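Local coordinates for virulent strain associated lipoprotein (Borreliella spielmanii A14S, PDB 6FZZ), which is an outer surface lipoprotein that probably aids colonisation of the mammalian host and may bind glutathione, at residues Thr31-Tyr36 and Asn118-Ile123; Lys93-Ile98 and Lys160-Leu165; Glu149-Thr154 and Glu202-Asp207; Leu167-Gln170 and Ser175-Ala178. All coordinates share one frame; numbering follows the deposited sequence.

In the fold
The four contacts tie together the all-helical, C-terminal part of the lipoprotein, and they fall into two pairs. Contacts 1 and 3, with centres about 13 Å apart, touch through the hydrogen bond of Asn-118 OD1 with Lys-205 NZ, 2.8 Å long. Contacts 2 and 4 have centres about 11 Å apart and meet where Leu-165 CD1 packs 4.1 Å from Ile-176 CD1. Between the pairs, centres are about 21 to 32 Å apart, though contacts 2 and 3 come within about 7 Å at their nearest atoms. Helix 138-170 links the pairs, supplying one segment to each of contacts 2, 3 and 4. Tetraethylene glycol, probably from the crystallisation liquor, is bound near Asp-120 and Lys-205.

Contact 1 of 4, residues Thr31-Tyr36 and Asn118-Ile123; sequences TDRKKY and NIDYTI
Arg-33 and Asp-120 join helix 15-41 to helix 105-126 by a surface salt bridge, which rises from the middle of segment 118-123. At its start Asn-118, buried, turns to another neighbour, giving its ND2 to Ser-201 OG, while Ile-119 packs on Leu-151 of helix 138-170. Asp-120 starts off to one side, and its carboxylate swings over to Arg-33. Its CG is anti to the backbone N (chi1 -168°), and the carboxylate meets the guanidinium with the two planes 33° apart. Arg-33 NH2 donates to Asp-120 OD2 over 2.9 Å, on that oxygen's syn lone pair. Arg-33 NE points at Asp-120 OD1, but the modelled 2.4 Å is too short for its length to be trusted. Further on, Thr-122 closes its hydroxyl onto its own helix, OG1 donating to Asn-118 O over 2.7 Å, a use that suits a buried threonine. An arginine suits position 33 because its chain, extended from CG to NE, carries the guanidinium over to the carboxylate and presents NE and NH2 together; Arg-33 CA and Asp-120 CA are 7.3 Å apart. With Glu-37 also paired to NH1 of Arg-33, the guanidinium has two acid partners, which would probably steady its positive charge and its rotation.

Contact 2 of 4, residues Lys93-Ile98 and Lys160-Leu165; sequences KRFSEI and KTFKQL
Phe-95 drives the edge of its ring at the face of Phe-162, and this edge-to-face pair lies at the centre of the contact where helix 89-102 crosses helix 138-170. The rings are not fully perpendicular: their planes meet at 52° and their centroids are 4.7 Å apart. CZ of Phe-95 stands 3.5 Å above the plane of the Phe-162 ring, over its centre, while Phe-95 CE1 comes to 3.6 Å from Phe-162 CG, nearer the root of the ring. The Phe-95 side chain leaves alongside the interface, and its first torsion, with CG anti to the backbone N (chi1 -175°), swings the ring over to Phe-162. Leucine and isoleucine complete the patch. The methyl CD2 of Leu-165 sits 4.1 Å from CE1 of Phe-95 and 4.0 Å from CG2 of Ile-98, so a single branch touches both residues of the other helix. Ile-98 and Leu-165 run past each other in opposite directions rather than meeting end on. The short helical segments cross nearly at right angles (82°), with their axes 10.8 Å apart at closest, a gap that the two phenylalanine rings are large enough to bridge. Leu-84 and Met-87, in the loop leading into helix 89-102, pack on both phenylalanines, and helix 180-209 reaches Phe-162 through Ile-194. All four touching residues are buried and no hydrogen bond crosses between the segments. The contact therefore rests on dispersion and on the weak electrostatic attraction of ring C-H edges for an aromatic face, a chemistry that needs exclusion of water more than exact bond directions.

Contact 3 of 4, residues Glu149-Thr154 and Glu202-Asp207; sequences EKLLST and EKLKSD
An antiparallel helical hairpin, formed by helices 138-170 and 180-209, is packed here around Leu-204, which reaches across to Lys-150, Leu-151 and Thr-154. The local axes approach to 9.5 Å at 153°, and the second helix is predicted to have coiled-coil character. Leu-204 CD1 lies against the backbone, 3.5 Å from Leu-151 N. The same methyl meets Thr-154 CG2 tip to tip at 4.0 Å, while Leu-204 CD2 rests 4.0 Å from CE of Lys-150. Lysine suits this margin, since its aliphatic chain crosses the leucine at about a right angle and keeps its charged end out of the apolar contact. Leu-151 slides past in the opposite direction, its CD1 4.2 Å from Leu-204 CB, and its side chain also packs on Thr-122 of helix 105-126. Charged residues of segment 202-207 pair along their own helix: Lys-205 NZ bonds Glu-202 OE1, and Lys-203 NZ bonds Asp-207 OD2. Lys-205 NZ also bonds Asn-118 OD1. Threonine serves two needs at 154. Thr-154 holds OG1 between its backbone N and carbonyl carbon (chi1 66°), which turns CG2 to Leu-204, while Thr-154 OG1 donates over 2.7 Å to Leu-151 O, on a lone pair in the carbonyl plane.

Contact 4 of 4, residues Leu167-Gln170 and Ser175-Ala178; sequences LDYQ and SIKA
Tyr-169 and Lys-177 make a CH-pi contact at the turn after helix 138-170. Lys-177 CG lies over one face of the tyrosine ring, 4.1 Å from its centroid and 26° off the normal, displaced toward the rim so that its closest ring carbon is Tyr-169 CZ at 3.7 Å. The chains cross at about a right angle. Lysine fits because its methylenes can cover a ring while the ammonium end runs on away from it. Apolar packing comes from Ile-176, whose CD1 meets Asp-168 CB at 4.0 Å and Tyr-169 CB at 4.2 Å. Its CG1 takes the crowded position between backbone N and carbonyl carbon (chi1 63°), which carries CD1 over the last turn of the helix, 3.7 Å from Tyr-169 N. Polar bonds to residues outside the segments brace the turn: Asp-168 OD1 accepts from Gln-164 NE2 and Asn-173 ND2, and Asp-172 OD1 accepts from Ala-178 N. None crosses directly between the segments. In the fold this turn leads from helix 138-170 into helix 180-209, whose Leu-183 packs on both Tyr-169 and Ile-176, while Leu-101 of helix 89-102 also packs on the tyrosine.

Contact 1 of 4, residues Thr31-Tyr36 and Asn118-Ile123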
loop_
_atom_site.group_PDB
_atom_site.type_symbol
_atom_site.label_atom_id
_atom_site.label_comp_id
_atom_site.label_asym_id
_atom_site.label_seq_id
_atom_site.Cartn_x
_atom_site.Cartn_y
_atom_site.Cartn_z
ATOM N N THR A 31 12.147 -3.080 -8.145
ATOM C CA THR A 31 11.998 -1.982 -9.127
ATOM C C THR A 31 10.805 -1.077 -8.876
ATOM O O THR A 31 10.929 0.169 -8.935
ATOM C CB THR A 31 11.897 -2.530 -10.586
ATOM O OG1 THR A 31 13.133 -3.103 -10.850
ATOM C CG2 THR A 31 11.662 -1.422 -11.596
ATOM N N ASP A 32 9.642 -1.667 -8.605
ATOM C CA ASP A 32 8.495 -0.854 -8.201
ATOM C C ASP A 32 8.812 -0.003 -6.991
ATOM O O ASP A 32 8.521 1.181 -7.025
ATOM C CB ASP A 32 7.235 -1.672 -7.922
ATOM C CG ASP A 32 6.687 -2.326 -9.187
ATOM O OD1 ASP A 32 6.992 -1.844 -10.298
ATOM O OD2 ASP A 32 5.962 -3.332 -9.076
ATOM N N ARG A 33 9.415 -0.573 -5.943
ATOM C CA ARG A 33 9.750 0.227 -4.767
ATOM C C ARG A 33 10.559 1.457 -5.150
ATOM O O ARG A 33 10.365 2.542 -4.570
ATOM C CB ARG A 33 10.545 -0.565 -3.719
ATOM C CG ARG A 33 10.845 0.314 -2.536
ATOM C CD ARG A 33 11.585 -0.383 -1.428
ATOM N NE ARG A 33 11.417 0.251 -0.095
ATOM C CZ ARG A 33 12.397 0.750 0.685
ATOM N NH1 ARG A 33 13.659 0.837 0.245
ATOM N NH2 ARG A 33 12.120 1.164 1.944
ATOM N N LYS A 34 11.481 1.309 -6.100
ATOM C CA LYS A 34 12.345 2.449 -6.513
ATOM C C LYS A 34 11.520 3.566 -7.190
ATOM O O LYS A 34 11.766 4.765 -7.002
ATOM C CB LYS A 34 13.510 1.988 -7.416
ATOM C CG LYS A 34 14.585 1.265 -6.647
ATOM C CD LYS A 34 15.519 0.496 -7.575
ATOM C CE LYS A 34 16.992 0.694 -7.218
ATOM N NZ LYS A 34 17.707 -0.606 -7.201
ATOM N N LYS A 35 10.501 3.161 -7.919
ATOM C CA LYS A 35 9.499 4.053 -8.445
ATOM C C LYS A 35 8.839 4.994 -7.420
ATOM O O LYS A 35 8.683 6.205 -7.612
ATOM C CB LYS A 35 8.442 3.235 -9.146
ATOM C CG LYS A 35 7.896 3.847 -10.423
ATOM C CD LYS A 35 7.045 2.801 -11.187
ATOM C CE LYS A 35 5.794 2.374 -10.416
ATOM N NZ LYS A 35 4.827 1.614 -11.275
ATOM N N TYR A 36 8.420 4.414 -6.335
ATOM C CA TYR A 36 7.853 5.176 -5.243
ATOM C C TYR A 36 8.835 6.107 -4.566
ATOM O O TYR A 36 8.405 7.163 -4.167
ATOM C CB TYR A 36 7.249 4.206 -4.235
ATOM C CG TYR A 36 6.378 3.171 -4.907
ATOM C CD1 TYR A 36 5.640 3.489 -6.049
ATOM C CD2 TYR A 36 6.326 1.855 -4.414
ATOM C CE1 TYR A 36 4.881 2.501 -6.689
ATOM C CE2 TYR A 36 5.524 0.888 -4.996
ATOM C CZ TYR A 36 4.859 1.186 -6.158
ATOM O OH TYR A 36 4.090 0.218 -6.733
ATOM N N ASN A 118 3.978 -3.402 5.046
ATOM C CA ASN A 118 4.312 -4.804 5.250
ATOM C C ASN A 118 4.931 -5.357 3.989
ATOM O O ASN A 118 5.812 -6.208 4.028
ATOM C CB ASN A 118 3.091 -5.632 5.693
ATOM C CG ASN A 118 2.665 -5.320 7.119
ATOM O OD1 ASN A 118 3.491 -4.891 7.920
ATOM N ND2 ASN A 118 1.373 -5.555 7.443
ATOM N N ILE A 119 4.400 -4.939 2.859
ATOM C CA ILE A 119 4.987 -5.309 1.560
ATOM C C ILE A 119 6.401 -4.762 1.407
ATOM O O ILE A 119 7.310 -5.480 1.003
ATOM C CB ILE A 119 4.085 -4.858 0.394
ATOM C CG1 ILE A 119 2.868 -5.778 0.390
ATOM C CG2 ILE A 119 4.822 -4.944 -0.940
ATOM C CD1 ILE A 119 1.730 -5.337 -0.466
ATOM N N ASP A 120 6.558 -3.492 1.688
ATOM C CA ASP A 120 7.878 -2.802 1.586
ATOM C C ASP A 120 8.929 -3.488 2.447
ATOM O O ASP A 120 10.052 -3.748 1.998
ATOM C CB ASP A 120 7.718 -1.370 2.053
ATOM C CG ASP A 120 8.944 -0.522 1.704
ATOM O OD1 ASP A 120 9.189 -0.276 0.516
ATOM O OD2 ASP A 120 9.712 -0.251 2.597
ATOM N N TYR A 121 8.568 -3.793 3.699
ATOM C CA TYR A 121 9.451 -4.466 4.632
ATOM C C TYR A 121 9.836 -5.831 4.141
ATOM O O TYR A 121 10.983 -6.239 4.237
ATOM C CB TYR A 121 8.813 -4.557 6.033
ATOM C CG TYR A 121 9.766 -5.033 7.097
ATOM C CD1 TYR A 121 10.552 -4.141 7.796
ATOM C CD2 TYR A 121 9.867 -6.369 7.408
ATOM C CE1 TYR A 121 11.441 -4.567 8.802
ATOM C CE2 TYR A 121 10.762 -6.846 8.376
ATOM C CZ TYR A 121 11.543 -5.938 9.103
ATOM O OH TYR A 121 12.422 -6.406 10.114
ATOM N N THR A 122 8.861 -6.566 3.611
ATOM C CA THR A 122 9.159 -7.851 3.078
ATOM C C THR A 122 10.130 -7.739 1.873
ATOM O O THR A 122 11.028 -8.558 1.760
ATOM C CB THR A 122 7.856 -8.607 2.691
ATOM O OG1 THR A 122 7.002 -8.677 3.856
ATOM C CG2 THR A 122 8.163 -10.023 2.249
ATOM N N ILE A 123 9.947 -6.734 1.012
ATOM C CA ILE A 123 10.810 -6.613 -0.145
ATOM C C ILE A 123 12.259 -6.300 0.279
ATOM O O ILE A 123 13.176 -7.013 -0.164
ATOM C CB ILE A 123 10.290 -5.596 -1.166
ATOM C CG1 ILE A 123 8.976 -6.078 -1.721
ATOM C CG2 ILE A 123 11.327 -5.446 -2.262
ATOM C CD1 ILE A 123 8.162 -4.978 -2.403
#

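Contact 2 of 4, residues Lys93-Ile98 and Lys160-Leu165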
loop_
_atom_site.group_PDB
_atom_site.type_symbol
_atom_site.label_atom_id
_atom_site.label_comp_id
_atom_site.label_asym_id
_atom_site.label_seq_id
_atom_site.Cartn_x
_atom_site.Cartn_y
_atom_site.Cartn_z
ATOM N N LYS A 93 -5.497 13.464 -6.271
ATOM C CA LYS A 93 -6.118 14.604 -5.596
ATOM C C LYS A 93 -7.598 14.261 -5.368
ATOM O O LYS A 93 -8.160 14.547 -4.346
ATOM C CB LYS A 93 -5.979 15.897 -6.464
ATOM C CG LYS A 93 -6.875 17.039 -5.948
ATOM C CD LYS A 93 -7.208 18.103 -6.997
ATOM C CE LYS A 93 -6.000 18.530 -7.813
ATOM N NZ LYS A 93 -6.253 19.823 -8.517
ATOM N N ARG A 94 -8.234 13.654 -6.345
ATOM C CA ARG A 94 -9.636 13.303 -6.212
ATOM C C ARG A 94 -9.843 12.240 -5.135
ATOM O O ARG A 94 -10.775 12.335 -4.378
ATOM C CB ARG A 94 -10.172 12.817 -7.554
ATOM C CG ARG A 94 -11.570 12.246 -7.563
ATOM C CD ARG A 94 -12.647 13.035 -6.835
ATOM N NE ARG A 94 -12.805 14.410 -7.302
ATOM C CZ ARG A 94 -13.737 15.247 -6.845
ATOM N NH1 ARG A 94 -14.597 14.853 -5.910
ATOM N NH2 ARG A 94 -13.814 16.482 -7.324
ATOM N N PHE A 95 -8.979 11.226 -5.086
ATOM C CA PHE A 95 -9.057 10.263 -4.014
ATOM C C PHE A 95 -9.030 10.947 -2.649
ATOM O O PHE A 95 -9.822 10.652 -1.750
ATOM C CB PHE A 95 -7.904 9.253 -4.107
ATOM C CG PHE A 95 -7.983 8.142 -3.081
ATOM C CD1 PHE A 95 -8.909 7.107 -3.217
ATOM C CD2 PHE A 95 -7.130 8.137 -1.979
ATOM C CE1 PHE A 95 -8.964 6.105 -2.238
ATOM C CE2 PHE A 95 -7.184 7.128 -1.034
ATOM C CZ PHE A 95 -8.067 6.114 -1.185
ATOM N N SER A 96 -8.073 11.847 -2.483
ATOM C CA SER A 96 -7.936 12.551 -1.211
ATOM C C SER A 96 -9.213 13.329 -0.865
ATOM O O SER A 96 -9.697 13.301 0.281
ATOM C CB SER A 96 -6.686 13.447 -1.281
ATOM O OG SER A 96 -6.578 14.321 -0.209
ATOM N N GLU A 97 -9.706 14.097 -1.847
ATOM C CA GLU A 97 -10.968 14.815 -1.732
ATOM C C GLU A 97 -12.114 13.923 -1.264
ATOM O O GLU A 97 -12.835 14.301 -0.291
ATOM C CB GLU A 97 -11.326 15.502 -3.079
ATOM C CG GLU A 97 -10.304 16.579 -3.414
ATOM C CD GLU A 97 -10.540 17.211 -4.800
ATOM O OE1 GLU A 97 -11.314 16.637 -5.605
ATOM O OE2 GLU A 97 -9.921 18.265 -5.090
ATOM N N ILE A 98 -12.251 12.730 -1.864
ATOM C CA ILE A 98 -13.355 11.827 -1.535
ATOM C C ILE A 98 -13.245 11.315 -0.096
ATOM O O ILE A 98 -14.213 11.308 0.624
ATOM C CB ILE A 98 -13.422 10.596 -2.459
ATOM C CG1 ILE A 98 -13.841 10.993 -3.863
ATOM C CG2 ILE A 98 -14.417 9.571 -1.967
ATOM C CD1 ILE A 98 -13.415 9.936 -4.847
ATOM N N LYS A 160 -7.178 -1.991 -6.462
ATOM C CA LYS A 160 -8.405 -2.017 -7.267
ATOM C C LYS A 160 -9.618 -1.448 -6.551
ATOM O O LYS A 160 -10.524 -0.859 -7.175
ATOM C CB LYS A 160 -8.714 -3.413 -7.782
ATOM C CG LYS A 160 -7.646 -3.942 -8.739
ATOM C CD LYS A 160 -8.150 -5.187 -9.451
ATOM C CE LYS A 160 -7.059 -5.816 -10.300
ATOM N NZ LYS A 160 -7.209 -7.294 -10.273
ATOM N N THR A 161 -9.696 -1.682 -5.255
ATOM C CA THR A 161 -10.817 -1.140 -4.479
ATOM C C THR A 161 -10.815 0.386 -4.567
ATOM O O THR A 161 -11.851 0.976 -4.763
ATOM C CB THR A 161 -10.768 -1.645 -3.017
ATOM O OG1 THR A 161 -10.810 -3.083 -3.055
ATOM C CG2 THR A 161 -11.960 -1.128 -2.158
ATOM N N PHE A 162 -9.646 0.993 -4.438
ATOM C CA PHE A 162 -9.521 2.462 -4.496
ATOM C C PHE A 162 -9.800 3.014 -5.904
ATOM O O PHE A 162 -10.458 4.071 -6.050
ATOM C CB PHE A 162 -8.177 2.885 -4.037
ATOM C CG PHE A 162 -7.934 2.701 -2.565
ATOM C CD1 PHE A 162 -8.977 2.523 -1.649
ATOM C CD2 PHE A 162 -6.640 2.736 -2.105
ATOM C CE1 PHE A 162 -8.703 2.412 -0.265
ATOM C CE2 PHE A 162 -6.349 2.603 -0.764
ATOM C CZ PHE A 162 -7.386 2.432 0.164
ATOM N N LYS A 163 -9.345 2.295 -6.925
ATOM C CA LYS A 163 -9.688 2.700 -8.323
ATOM C C LYS A 163 -11.172 2.642 -8.608
ATOM O O LYS A 163 -11.731 3.581 -9.173
ATOM C CB LYS A 163 -8.881 1.911 -9.338
ATOM C CG LYS A 163 -7.385 2.173 -9.193
ATOM C CD LYS A 163 -6.975 3.383 -9.998
ATOM C CE LYS A 163 -7.234 3.158 -11.487
ATOM N NZ LYS A 163 -6.355 4.035 -12.283
ATOM N N GLN A 164 -11.842 1.581 -8.158
ATOM C CA GLN A 164 -13.287 1.502 -8.284
ATOM C C GLN A 164 -14.028 2.611 -7.504
ATOM O O GLN A 164 -15.020 3.169 -7.970
ATOM C CB GLN A 164 -13.762 0.133 -7.816
ATOM C CG GLN A 164 -15.243 -0.123 -7.977
ATOM C CD GLN A 164 -15.604 -0.291 -9.462
ATOM O OE1 GLN A 164 -14.933 -1.033 -10.182
ATOM N NE2 GLN A 164 -16.624 0.414 -9.918
ATOM N N LEU A 165 -13.572 2.925 -6.306
ATOM C CA LEU A 165 -14.173 4.034 -5.589
ATOM C C LEU A 165 -14.194 5.248 -6.463
ATOM O O LEU A 165 -15.210 5.986 -6.508
ATOM C CB LEU A 165 -13.419 4.339 -4.291
ATOM C CG LEU A 165 -13.927 5.569 -3.510
ATOM C CD1 LEU A 165 -15.381 5.442 -3.103
ATOM C CD2 LEU A 165 -13.013 5.868 -2.294
#

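Contact 3 of 4, residues Glu149-Thr154 and Glu202-Asp207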
loop_
_atom_site.group_PDB
_atom_site.type_symbol
_atom_site.label_atom_id
_atom_site.label_comp_id
_atom_site.label_asym_id
_atom_site.label_seq_id
_atom_site.Cartn_x
_atom_site.Cartn_y
_atom_site.Cartn_z
ATOM N N GLU A 149 3.493 -14.064 -3.376
ATOM C CA GLU A 149 2.426 -13.803 -4.306
ATOM C C GLU A 149 1.139 -13.423 -3.656
ATOM O O GLU A 149 0.454 -12.477 -4.109
ATOM C CB GLU A 149 2.185 -14.999 -5.259
ATOM C CG GLU A 149 3.308 -15.210 -6.195
ATOM C CD GLU A 149 3.038 -16.351 -7.192
ATOM O OE1 GLU A 149 2.124 -17.140 -6.975
ATOM O OE2 GLU A 149 3.768 -16.493 -8.179
ATOM N N LYS A 150 0.778 -14.165 -2.632
ATOM C CA LYS A 150 -0.403 -13.809 -1.837
ATOM C C LYS A 150 -0.233 -12.399 -1.227
ATOM O O LYS A 150 -1.176 -11.558 -1.291
ATOM C CB LYS A 150 -0.644 -14.829 -0.725
ATOM C CG LYS A 150 -1.225 -16.154 -1.227
ATOM C CD LYS A 150 -1.794 -16.996 -0.090
ATOM C CE LYS A 150 -0.697 -17.731 0.668
ATOM N NZ LYS A 150 -1.169 -18.618 1.799
ATOM N N LEU A 151 0.960 -12.116 -0.669
ATOM C CA LEU A 151 1.220 -10.749 -0.107
ATOM C C LEU A 151 1.030 -9.651 -1.151
ATOM O O LEU A 151 0.295 -8.682 -0.902
ATOM C CB LEU A 151 2.640 -10.676 0.499
ATOM C CG LEU A 151 3.096 -9.358 1.120
ATOM C CD1 LEU A 151 2.136 -8.995 2.253
ATOM C CD2 LEU A 151 4.508 -9.571 1.622
ATOM N N LEU A 152 1.576 -9.837 -2.372
ATOM C CA LEU A 152 1.427 -8.884 -3.446
ATOM C C LEU A 152 -0.038 -8.738 -3.877
ATOM O O LEU A 152 -0.518 -7.624 -4.167
ATOM C CB LEU A 152 2.346 -9.234 -4.647
ATOM C CG LEU A 152 3.862 -9.206 -4.430
ATOM C CD1 LEU A 152 4.626 -9.629 -5.682
ATOM C CD2 LEU A 152 4.332 -7.818 -3.973
ATOM N N SER A 153 -0.796 -9.850 -3.893
ATOM C CA SER A 153 -2.238 -9.753 -4.195
ATOM C C SER A 153 -3.028 -8.906 -3.215
ATOM O O SER A 153 -4.002 -8.316 -3.634
ATOM C CB SER A 153 -2.938 -11.157 -4.198
ATOM O OG SER A 153 -2.159 -11.968 -5.009
ATOM N N THR A 154 -2.674 -8.912 -1.928
ATOM C CA THR A 154 -3.422 -8.072 -0.943
ATOM C C THR A 154 -3.367 -6.649 -1.386
ATOM O O THR A 154 -4.365 -5.938 -1.381
ATOM C CB THR A 154 -2.966 -8.242 0.528
ATOM O OG1 THR A 154 -1.606 -7.753 0.737
ATOM C CG2 THR A 154 -3.086 -9.765 0.926
ATOM N N GLU A 202 -0.012 -8.724 7.440
ATOM C CA GLU A 202 0.783 -8.926 8.645
ATOM C C GLU A 202 1.206 -10.385 8.831
ATOM O O GLU A 202 2.362 -10.656 9.097
ATOM C CB GLU A 202 0.006 -8.429 9.887
ATOM C CG GLU A 202 0.667 -8.675 11.197
ATOM C CD GLU A 202 1.984 -7.950 11.352
ATOM O OE1 GLU A 202 2.114 -6.815 10.893
ATOM O OE2 GLU A 202 2.925 -8.549 11.904
ATOM N N LYS A 203 0.255 -11.303 8.715
ATOM C CA LYS A 203 0.525 -12.742 8.829
ATOM C C LYS A 203 1.415 -13.281 7.670
ATOM O O LYS A 203 2.317 -14.096 7.898
ATOM C CB LYS A 203 -0.824 -13.461 8.851
ATOM C CG LYS A 203 -0.806 -14.976 9.039
ATOM C CD LYS A 203 -1.036 -15.724 7.769
ATOM C CE LYS A 203 -1.372 -17.208 8.003
ATOM N NZ LYS A 203 -0.320 -17.888 8.807
ATOM N N LEU A 204 1.123 -12.895 6.443
ATOM C CA LEU A 204 1.955 -13.290 5.280
ATOM C C LEU A 204 3.359 -12.803 5.440
ATOM O O LEU A 204 4.323 -13.546 5.206
ATOM C CB LEU A 204 1.368 -12.720 3.965
ATOM C CG LEU A 204 -0.011 -13.272 3.609
ATOM C CD1 LEU A 204 -0.599 -12.518 2.460
ATOM C CD2 LEU A 204 0.019 -14.778 3.334
ATOM N N LYS A 205 3.491 -11.521 5.791
ATOM C CA LYS A 205 4.816 -11.005 6.166
ATOM C C LYS A 205 5.496 -11.856 7.256
ATOM O O LYS A 205 6.682 -12.303 7.107
ATOM C CB LYS A 205 4.728 -9.540 6.611
ATOM C CG LYS A 205 6.013 -8.946 7.224
ATOM C CD LYS A 205 5.888 -7.595 7.939
ATOM C CE LYS A 205 5.136 -7.696 9.268
ATOM N NZ LYS A 205 4.841 -6.419 9.890
ATOM N N SER A 206 4.804 -12.057 8.389
ATOM C CA SER A 206 5.407 -12.821 9.510
ATOM C C SER A 206 5.750 -14.263 9.009
ATOM O O SER A 206 6.805 -14.811 9.292
ATOM C CB SER A 206 4.437 -12.891 10.722
ATOM O OG SER A 206 4.190 -11.536 11.103
ATOM N N ASP A 207 4.925 -14.841 8.187
ATOM C CA ASP A 207 5.278 -16.166 7.716
ATOM C C ASP A 207 6.553 -16.131 6.832
ATOM O O ASP A 207 7.394 -17.017 6.933
ATOM C CB ASP A 207 4.175 -16.788 6.935
ATOM C CG ASP A 207 2.993 -17.243 7.803
ATOM O OD1 ASP A 207 3.093 -17.381 9.041
ATOM O OD2 ASP A 207 1.951 -17.488 7.194
#

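Contact 4 of 4, residues Leu167-Gln170 and Ser175-Ala178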
loop_
_atom_site.group_PDB
_atom_site.type_symbol
_atom_site.label_atom_id
_atom_site.label_comp_id
_atom_site.label_asym_id
_atom_site.label_seq_id
_atom_site.Cartn_x
_atom_site.Cartn_y
_atom_site.Cartn_z
ATOM N N LEU A 167 -14.313 5.520 -9.620
ATOM C CA LEU A 167 -15.329 5.382 -10.704
ATOM C C LEU A 167 -16.734 5.481 -10.150
ATOM O O LEU A 167 -17.584 6.159 -10.738
ATOM C CB LEU A 167 -15.157 4.049 -11.433
ATOM C CG LEU A 167 -13.775 3.768 -12.072
ATOM C CD1 LEU A 167 -13.802 2.504 -12.938
ATOM C CD2 LEU A 167 -13.265 4.918 -12.907
ATOM N N ASP A 168 -16.982 4.801 -9.020
ATOM C CA ASP A 168 -18.294 4.821 -8.372
ATOM C C ASP A 168 -18.723 6.178 -7.966
ATOM O O ASP A 168 -19.937 6.512 -8.003
ATOM C CB ASP A 168 -18.334 3.918 -7.147
ATOM C CG ASP A 168 -18.315 2.446 -7.543
ATOM O OD1 ASP A 168 -18.562 2.202 -8.719
ATOM O OD2 ASP A 168 -18.037 1.560 -6.727
ATOM N N TYR A 169 -17.754 6.948 -7.468
ATOM C CA TYR A 169 -18.015 8.340 -7.121
ATOM C C TYR A 169 -18.383 9.268 -8.321
ATOM O O TYR A 169 -19.386 10.019 -8.293
ATOM C CB TYR A 169 -16.827 8.906 -6.380
ATOM C CG TYR A 169 -17.141 10.229 -5.785
ATOM C CD1 TYR A 169 -17.800 10.321 -4.589
ATOM C CD2 TYR A 169 -16.757 11.409 -6.426
ATOM C CE1 TYR A 169 -18.103 11.563 -4.053
ATOM C CE2 TYR A 169 -17.085 12.644 -5.911
ATOM C CZ TYR A 169 -17.765 12.705 -4.725
ATOM O OH TYR A 169 -18.053 13.937 -4.171
ATOM N N GLN A 170 -17.485 9.310 -9.289
ATOM C CA GLN A 170 -17.746 9.978 -10.556
ATOM C C GLN A 170 -19.145 9.606 -11.146
ATOM O O GLN A 170 -19.876 10.480 -11.519
ATOM C CB GLN A 170 -16.596 9.662 -11.521
ATOM C CG GLN A 170 -16.904 9.834 -12.993
ATOM C CD GLN A 170 -16.355 8.694 -13.847
ATOM O OE1 GLN A 170 -16.735 7.533 -13.677
ATOM N NE2 GLN A 170 -15.485 9.027 -14.791
ATOM N N SER A 175 -25.688 6.610 -5.042
ATOM C CA SER A 175 -25.862 7.988 -4.548
ATOM C C SER A 175 -24.709 8.469 -3.689
ATOM O O SER A 175 -24.887 9.395 -2.899
ATOM C CB SER A 175 -27.177 8.180 -3.741
ATOM O OG SER A 175 -28.253 7.440 -4.283
ATOM N N ILE A 176 -23.516 7.889 -3.849
ATOM C CA ILE A 176 -22.425 8.261 -2.921
ATOM C C ILE A 176 -21.863 9.663 -3.181
ATOM O O ILE A 176 -21.172 10.229 -2.310
ATOM C CB ILE A 176 -21.273 7.213 -2.890
ATOM C CG1 ILE A 176 -20.591 7.097 -4.236
ATOM C CG2 ILE A 176 -21.794 5.866 -2.382
ATOM C CD1 ILE A 176 -19.266 6.356 -4.147
ATOM N N LYS A 177 -22.081 10.179 -4.403
ATOM C CA LYS A 177 -21.726 11.567 -4.746
ATOM C C LYS A 177 -22.817 12.554 -4.380
ATOM O O LYS A 177 -22.532 13.636 -3.895
ATOM C CB LYS A 177 -21.451 11.731 -6.235
ATOM C CG LYS A 177 -20.915 13.111 -6.599
ATOM C CD LYS A 177 -20.666 13.227 -8.102
ATOM C CE LYS A 177 -20.541 14.687 -8.518
ATOM N NZ LYS A 177 -21.318 14.976 -9.764
ATOM N N ALA A 178 -24.061 12.169 -4.609
ATOM C CA ALA A 178 -25.207 13.008 -4.258
ATOM C C ALA A 178 -25.440 13.085 -2.766
ATOM O O ALA A 178 -26.024 14.050 -2.287
ATOM C CB ALA A 178 -26.457 12.473 -4.949
#